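Local coordinates for protein putative phosphinothricin n-acetyltransferase (Acinetobacter baylyi, PDB 2JLM) that probably transfers the acetyl group of acetyl-CoA to the amino nitrogen of L-methionine sulfoximine and L-methionine sulfone, at residues V13-D18 with G71-F76; A51-K56 with F61-A66; V96-D101 with K109-E114. One frame throughout, in Å; residues are numbered along the deposited sequence.

Interaction 1. Residues V13-D18 with G71-F76; sequences VECTED and GQLLGF
Cys15 and Leu73 meet through a thiol and one methyl group, with SG of Cys15 3.9 Å from CD1 of Leu73. The sulfur reaches this point because it stands anti to its own carbonyl carbon (chi1 -65°), and the CB of Cys15 already points across to the other segment. Leu73 leans in with only its branched end. A second, slacker touch comes from Phe76: its CB is 4.4 Å from SG of Cys15, while its ring leads away toward Leu28. The backbones stay well apart, 8.0 Å between the CA atoms of Cys15 and Phe76, because strand 63-68 runs between strands 7-14 and 73-81 in the mixed sheet of this GNAT fold. The contact therefore spans a strand, over the sheet face that helix 17-34 covers; Ile24 of that helix lies on Leu73. Away from the apolar patch the segments diverge. Val13 points toward the other segment but falls short of contact, and its side chain touches Val67 of strand 63-68. Thr16 takes the N-cap position of helix 17-34, its OG1 hydrogen-bonded to the backbone N of Gln19. Glu14 lies exposed and forms a salt bridge with Arg118.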
# COMPACT_ATOMS: atom_id res chain seq x y z
N VAL D 13 -10.29 14.30 6.61
CA VAL D 13 -8.86 14.18 6.43
C VAL D 13 -8.38 12.80 6.90
O VAL D 13 -9.03 12.16 7.72
CB VAL D 13 -8.12 15.25 7.24
CG1 VAL D 13 -8.36 15.03 8.72
CG2 VAL D 13 -6.64 15.20 6.94
N GLU D 14 -7.25 12.35 6.37
CA GLU D 14 -6.58 11.16 6.88
C GLU D 14 -5.64 11.58 7.99
O GLU D 14 -4.63 12.23 7.74
CB GLU D 14 -5.79 10.49 5.76
CG GLU D 14 -6.66 10.05 4.58
CD GLU D 14 -7.80 9.14 5.03
OE1 GLU D 14 -7.52 8.05 5.57
OE2 GLU D 14 -8.97 9.52 4.84
N CYS D 15 -5.97 11.21 9.23
CA CYS D 15 -5.12 11.60 10.35
C CYS D 15 -3.74 10.95 10.31
O CYS D 15 -3.59 9.78 9.96
CB CYS D 15 -5.81 11.31 11.67
SG CYS D 15 -7.27 12.31 11.89
N THR D 16 -2.73 11.75 10.66
CA THR D 16 -1.35 11.30 10.72
C THR D 16 -0.81 11.61 12.11
O THR D 16 -1.33 12.50 12.79
CB THR D 16 -0.46 12.01 9.68
OG1 THR D 16 -0.04 13.29 10.18
CG2 THR D 16 -1.21 12.21 8.37
N GLU D 17 0.22 10.88 12.53
CA GLU D 17 0.81 11.09 13.85
C GLU D 17 1.44 12.48 13.95
O GLU D 17 1.33 13.16 14.98
CB GLU D 17 1.84 10.01 14.16
CG GLU D 17 2.37 10.07 15.59
CD GLU D 17 3.47 9.08 15.86
OE1 GLU D 17 4.01 9.09 16.99
OE2 GLU D 17 3.81 8.28 14.95
N ASP D 18 2.09 12.91 12.87
CA ASP D 18 2.70 14.22 12.84
C ASP D 18 1.67 15.34 13.05
O ASP D 18 1.85 16.21 13.90
CB ASP D 18 3.48 14.43 11.53
CG ASP D 18 2.59 14.37 10.30
N GLY D 71 -8.99 24.36 10.60
CA GLY D 71 -7.98 23.31 10.72
C GLY D 71 -8.01 22.53 12.03
O GLY D 71 -7.20 21.62 12.24
N GLN D 72 -8.94 22.87 12.90
CA GLN D 72 -9.12 22.16 14.16
C GLN D 72 -9.72 20.76 13.97
O GLN D 72 -10.73 20.60 13.26
CB GLN D 72 -9.99 23.00 15.10
CG GLN D 72 -10.05 22.48 16.53
CD GLN D 72 -10.93 23.33 17.42
OE1 GLN D 72 -11.18 22.98 18.58
NE2 GLN D 72 -11.41 24.45 16.89
N LEU D 73 -9.12 19.76 14.60
CA LEU D 73 -9.65 18.40 14.55
C LEU D 73 -10.96 18.32 15.34
O LEU D 73 -10.96 18.43 16.56
CB LEU D 73 -8.63 17.40 15.10
CG LEU D 73 -8.98 15.92 14.89
CD1 LEU D 73 -8.96 15.54 13.41
CD2 LEU D 73 -8.02 15.05 15.67
N LEU D 74 -12.07 18.15 14.62
CA LEU D 74 -13.40 18.09 15.23
C LEU D 74 -13.68 16.74 15.86
O LEU D 74 -14.54 16.61 16.73
CB LEU D 74 -14.49 18.42 14.21
CG LEU D 74 -14.41 19.82 13.59
CD1 LEU D 74 -15.74 20.20 12.97
CD2 LEU D 74 -14.01 20.84 14.65
N GLY D 75 -12.96 15.72 15.40
CA GLY D 75 -13.20 14.37 15.87
C GLY D 75 -12.66 13.40 14.84
O GLY D 75 -12.30 13.81 13.73
N PHE D 76 -12.59 12.13 15.21
CA PHE D 76 -12.03 11.11 14.34
C PHE D 76 -12.71 9.75 14.51
O PHE D 76 -13.39 9.50 15.51
CB PHE D 76 -10.51 10.99 14.56
CG PHE D 76 -10.14 10.43 15.90
CD1 PHE D 76 -9.82 9.09 16.04
CD2 PHE D 76 -10.11 11.24 17.02
CE1 PHE D 76 -9.48 8.57 17.28
CE2 PHE D 76 -9.77 10.73 18.26
CZ PHE D 76 -9.46 9.39 18.39

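Interaction 2. Residues A51-K56 with F61-A66; sequences AWFATK and FPIIGA
Lys56 and Phe61 close a short helix-to-strand connection, and Ile63 then turns the chain's apolar side back onto the helix. This is a local packing of helix 46-58 against the start of strand 63-68, with their short axes 11.9 Å apart at an angle of 118°. One backbone bond ties the turn: N of Phe61 donates to O of Lys56 at 2.7 Å, and the donor lies in the carbonyl plane. The side chains of the same pair cross at about a right angle, with CG of Lys56 3.5 Å from CB of Phe61 and near the plane of the phenyl ring, at its edge. Deeper in, CD1 of Ile63 is touched by three side chains. CZ3 of Trp52 is 3.7 Å from that methyl, CE2 of Phe53 is 3.9 Å from it, and CD of Lys56 is equally close to the same atom. The indole is itself held from two directions: CE of Lys56 sits 3.1 Å above its plane, toward the rim, while CE3 of Trp52 lies over the centre of the Phe53 ring. Bends at chi2 and chi4 let the lysine wrap its methylenes along these hydrophobic groups and still deliver NZ to the hydroxyl of Ser78. That serine belongs to strand 73-81, next to strand 63-68, and also binds O of Pro62. Beyond it, the Phe61 ring meets Trp79, whereas Phe53 and Trp52 pack on Ile24 of helix 17-34, so that helix 46-58 packs beside helix 17-34 on the same face of the sheet.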
# COMPACT_ATOMS: atom_id res chain seq x y z
N ALA D 51 2.60 4.59 20.16
CA ALA D 51 2.43 3.17 19.86
C ALA D 51 1.10 2.98 19.15
O ALA D 51 1.01 2.28 18.14
CB ALA D 51 2.49 2.34 21.13
N TRP D 52 0.07 3.61 19.70
CA TRP D 52 -1.25 3.64 19.09
C TRP D 52 -1.13 3.95 17.60
O TRP D 52 -1.67 3.22 16.77
CB TRP D 52 -2.12 4.69 19.79
CG TRP D 52 -3.59 4.67 19.42
CD1 TRP D 52 -4.56 3.87 19.95
CD2 TRP D 52 -4.25 5.54 18.49
NE1 TRP D 52 -5.78 4.17 19.39
CE2 TRP D 52 -5.61 5.19 18.49
CE3 TRP D 52 -3.81 6.56 17.64
CZ2 TRP D 52 -6.54 5.83 17.68
CZ3 TRP D 52 -4.74 7.20 16.84
CH2 TRP D 52 -6.09 6.83 16.86
N PHE D 53 -0.42 5.01 17.26
CA PHE D 53 -0.27 5.35 15.85
C PHE D 53 0.46 4.25 15.09
O PHE D 53 0.11 3.93 13.95
CB PHE D 53 0.42 6.70 15.66
CG PHE D 53 -0.52 7.87 15.78
CD1 PHE D 53 -0.66 8.54 16.98
CD2 PHE D 53 -1.28 8.27 14.70
CE1 PHE D 53 -1.53 9.61 17.09
CE2 PHE D 53 -2.15 9.34 14.80
CZ PHE D 53 -2.27 10.01 16.00
N ALA D 54 1.44 3.65 15.75
CA ALA D 54 2.26 2.61 15.14
C ALA D 54 1.40 1.40 14.75
O ALA D 54 1.46 0.92 13.62
CB ALA D 54 3.39 2.19 16.07
N THR D 55 0.61 0.93 15.71
CA THR D 55 -0.30 -0.19 15.48
C THR D 55 -1.17 0.04 14.24
O THR D 55 -1.32 -0.85 13.39
CB THR D 55 -1.19 -0.44 16.71
OG1 THR D 55 -0.37 -0.86 17.81
CG2 THR D 55 -2.24 -1.53 16.42
N LYS D 56 -1.73 1.24 14.13
CA LYS D 56 -2.65 1.50 13.03
C LYS D 56 -1.95 1.58 11.69
O LYS D 56 -2.50 1.15 10.67
CB LYS D 56 -3.51 2.74 13.33
CG LYS D 56 -4.74 2.36 14.16
CD LYS D 56 -5.20 3.46 15.08
CE LYS D 56 -6.15 2.91 16.14
NZ LYS D 56 -7.11 1.93 15.56
N PHE D 61 -4.76 0.26 9.40
CA PHE D 61 -6.02 0.68 10.01
C PHE D 61 -6.24 2.17 9.74
O PHE D 61 -5.38 3.00 10.06
CB PHE D 61 -5.99 0.44 11.52
CG PHE D 61 -6.00 -1.02 11.90
CD1 PHE D 61 -6.55 -1.97 11.04
CD2 PHE D 61 -5.50 -1.44 13.11
CE1 PHE D 61 -6.57 -3.31 11.39
CE2 PHE D 61 -5.52 -2.77 13.47
CZ PHE D 61 -6.06 -3.71 12.61
N PRO D 62 -7.39 2.51 9.16
CA PRO D 62 -7.63 3.91 8.82
C PRO D 62 -7.85 4.77 10.06
O PRO D 62 -8.34 4.28 11.08
CB PRO D 62 -8.91 3.86 7.98
CG PRO D 62 -9.60 2.60 8.42
CD PRO D 62 -8.54 1.64 8.85
N ILE D 63 -7.46 6.04 9.99
CA ILE D 63 -7.88 7.02 10.98
C ILE D 63 -8.47 8.20 10.21
O ILE D 63 -7.75 8.97 9.58
CB ILE D 63 -6.71 7.50 11.86
CG1 ILE D 63 -5.81 6.33 12.27
CG2 ILE D 63 -7.22 8.21 13.11
CD1 ILE D 63 -4.64 6.76 13.15
N ILE D 64 -9.80 8.31 10.23
CA ILE D 64 -10.50 9.33 9.46
C ILE D 64 -10.92 10.48 10.36
O ILE D 64 -11.65 10.30 11.33
CB ILE D 64 -11.73 8.74 8.75
CG1 ILE D 64 -11.32 7.57 7.84
CG2 ILE D 64 -12.42 9.80 7.92
CD1 ILE D 64 -12.51 6.91 7.11
N GLY D 65 -10.46 11.68 10.03
CA GLY D 65 -10.72 12.84 10.86
C GLY D 65 -11.67 13.84 10.20
O GLY D 65 -11.89 13.80 8.99
N ALA D 66 -12.23 14.72 11.02
CA ALA D 66 -13.08 15.79 10.51
C ALA D 66 -12.48 17.11 10.98
O ALA D 66 -12.18 17.28 12.17
CB ALA D 66 -14.51 15.64 11.01

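Interaction 3. Residues V96-D101 with K109-E114; sequences VYIHKD and KHLMNE
Val96 and Met112 mark the nearest backbone approach, 7.3 Å between their CA atoms, where helix 109-114 passes over strand 96-98. The short axes come within 9.1 Å, and the helix runs back against the strand at 152°, as expected in a beta-alpha-beta unit: strand 91-98 leads into helix 107-121, which leads on to the parallel strand 126-132. In GNAT enzymes the loop between this strand and helix typically grips the pyrophosphate of acetyl-CoA, a role consistent with the fold here. NE of Arg103, in that loop, binds O of Ile98. Three apolar touches join strand and helix. The closest joins methyl to methyl, CD1 of Ile98 lying 3.7 Å from CD1 of Leu111. The two branches of Val96 divide the rest: CG2, anti to the backbone N, extends to CB of Leu111 at 4.2 Å, while CG1 sits 4.1 Å from SD of Met112. The methionine folds at chi2 and chi3, which keeps its sulfur close to the valine. Beyond the strand end, the loop is braced from within, N of Asp101 donating to ND1 of His99 at 2.8 Å and 166°, tilted somewhat from the imidazole plane. One turn on from Leu111, Glu114 forms a salt bridge with Arg11 of the second subunit. Since sulfur and aliphatic carbon alone bridge the two segments, shape rather than directed bonding sets the seat of the helix on the strand.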
# COMPACT_ATOMS: atom_id res chain seq x y z
N VAL D 96 -15.37 5.98 17.44
CA VAL D 96 -15.51 7.33 16.95
C VAL D 96 -15.59 8.28 18.15
O VAL D 96 -16.37 8.07 19.07
CB VAL D 96 -16.74 7.46 16.03
CG1 VAL D 96 -17.98 6.87 16.69
CG2 VAL D 96 -16.97 8.93 15.63
N TYR D 97 -14.73 9.30 18.15
CA TYR D 97 -14.70 10.27 19.24
C TYR D 97 -14.90 11.67 18.71
O TYR D 97 -14.25 12.08 17.75
CB TYR D 97 -13.38 10.19 19.99
CG TYR D 97 -13.08 8.83 20.54
CD1 TYR D 97 -12.33 7.92 19.81
CD2 TYR D 97 -13.54 8.44 21.80
CE1 TYR D 97 -12.05 6.66 20.31
CE2 TYR D 97 -13.27 7.17 22.31
CZ TYR D 97 -12.52 6.29 21.55
OH TYR D 97 -12.22 5.03 22.02
N ILE D 98 -15.82 12.41 19.32
CA ILE D 98 -16.08 13.77 18.91
C ILE D 98 -15.56 14.73 19.95
O ILE D 98 -15.72 14.49 21.15
CB ILE D 98 -17.57 14.05 18.70
CG1 ILE D 98 -18.12 13.11 17.62
CG2 ILE D 98 -17.77 15.49 18.26
CD1 ILE D 98 -17.15 12.93 16.45
N HIS D 99 -14.93 15.80 19.49
CA HIS D 99 -14.38 16.81 20.39
C HIS D 99 -15.49 17.39 21.27
O HIS D 99 -16.62 17.52 20.82
CB HIS D 99 -13.71 17.92 19.59
CG HIS D 99 -13.16 19.02 20.43
ND1 HIS D 99 -13.96 19.95 21.06
CD2 HIS D 99 -11.88 19.34 20.76
CE1 HIS D 99 -13.20 20.79 21.74
NE2 HIS D 99 -11.94 20.44 21.57
N LYS D 100 -15.15 17.72 22.52
CA LYS D 100 -16.13 18.14 23.53
C LYS D 100 -16.99 19.34 23.14
O LYS D 100 -18.15 19.44 23.53
CB LYS D 100 -15.43 18.39 24.88
CG LYS D 100 -14.25 19.35 24.79
CD LYS D 100 -13.40 19.31 26.06
N ASP D 101 -16.42 20.25 22.35
CA ASP D 101 -17.16 21.44 21.92
C ASP D 101 -18.06 21.19 20.72
O ASP D 101 -18.93 21.99 20.42
CB ASP D 101 -16.20 22.59 21.62
CG ASP D 101 -15.41 23.04 22.84
OD1 ASP D 101 -15.98 23.02 23.95
OD2 ASP D 101 -14.22 23.41 22.69
N LYS D 109 -22.07 10.76 12.93
CA LYS D 109 -22.75 10.08 11.86
C LYS D 109 -21.95 10.23 10.56
O LYS D 109 -21.77 9.26 9.84
CB LYS D 109 -24.19 10.60 11.74
CG LYS D 109 -25.06 9.83 10.75
CD LYS D 109 -26.40 10.52 10.52
N HIS D 110 -21.47 11.44 10.29
CA HIS D 110 -20.63 11.70 9.12
C HIS D 110 -19.37 10.83 9.13
O HIS D 110 -19.05 10.19 8.13
CB HIS D 110 -20.18 13.17 9.08
CG HIS D 110 -21.30 14.13 8.84
ND1 HIS D 110 -22.13 14.04 7.75
CD2 HIS D 110 -21.70 15.22 9.54
CE1 HIS D 110 -23.01 15.02 7.80
NE2 HIS D 110 -22.77 15.75 8.87
N LEU D 111 -18.66 10.84 10.24
CA LEU D 111 -17.45 10.04 10.37
C LEU D 111 -17.77 8.56 10.22
O LEU D 111 -17.09 7.83 9.49
CB LEU D 111 -16.74 10.34 11.69
CG LEU D 111 -16.03 11.70 11.68
CD1 LEU D 111 -15.73 12.20 13.10
CD2 LEU D 111 -14.74 11.67 10.84
N MET D 112 -18.83 8.10 10.89
CA MET D 112 -19.24 6.70 10.75
C MET D 112 -19.56 6.37 9.30
O MET D 112 -19.14 5.33 8.79
CB MET D 112 -20.41 6.35 11.67
CG MET D 112 -19.98 6.05 13.11
SD MET D 112 -18.63 4.86 13.22
CE MET D 112 -19.39 3.47 12.40
N ASN D 113 -20.30 7.24 8.62
CA ASN D 113 -20.60 7.00 7.22
C ASN D 113 -19.34 6.85 6.37
O ASN D 113 -19.26 5.98 5.50
CB ASN D 113 -21.50 8.10 6.64
CG ASN D 113 -22.98 7.82 6.87
OD1 ASN D 113 -23.42 6.67 6.87
ND2 ASN D 113 -23.76 8.88 7.04
N GLU D 114 -18.36 7.70 6.62
CA GLU D 114 -17.13 7.64 5.85
C GLU D 114 -16.33 6.37 6.23
O GLU D 114 -15.80 5.68 5.35
CB GLU D 114 -16.32 8.93 6.08
CG GLU D 114 -15.19 9.18 5.07
CD GLU D 114 -15.68 9.62 3.68
OE1 GLU D 114 -16.90 9.78 3.48
OE2 GLU D 114 -14.82 9.79 2.79

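The three contacts share one sheet but use both of its faces. Interactions 1 and 2 lie on the face that carries helices 17-34 and 46-58 and meet where Glu17 packs on Phe53; interaction 3 seats helix 107-121 on the opposite face. Interaction 1 is the most buried and the smallest, a thiol-methyl touch across a strand. Interaction 2, nested within the loop that interaction 1 closes, is only partly buried and mixes a backbone bond with aromatic and aliphatic packing. Interaction 3 is apolar, with Glu114 of its helix reaching a second subunit. Strand pairing links them: Leu74 serves both neighbours, its N to Ala66 and its O to His99, while CD2 of Leu111 rests on O of Ile64.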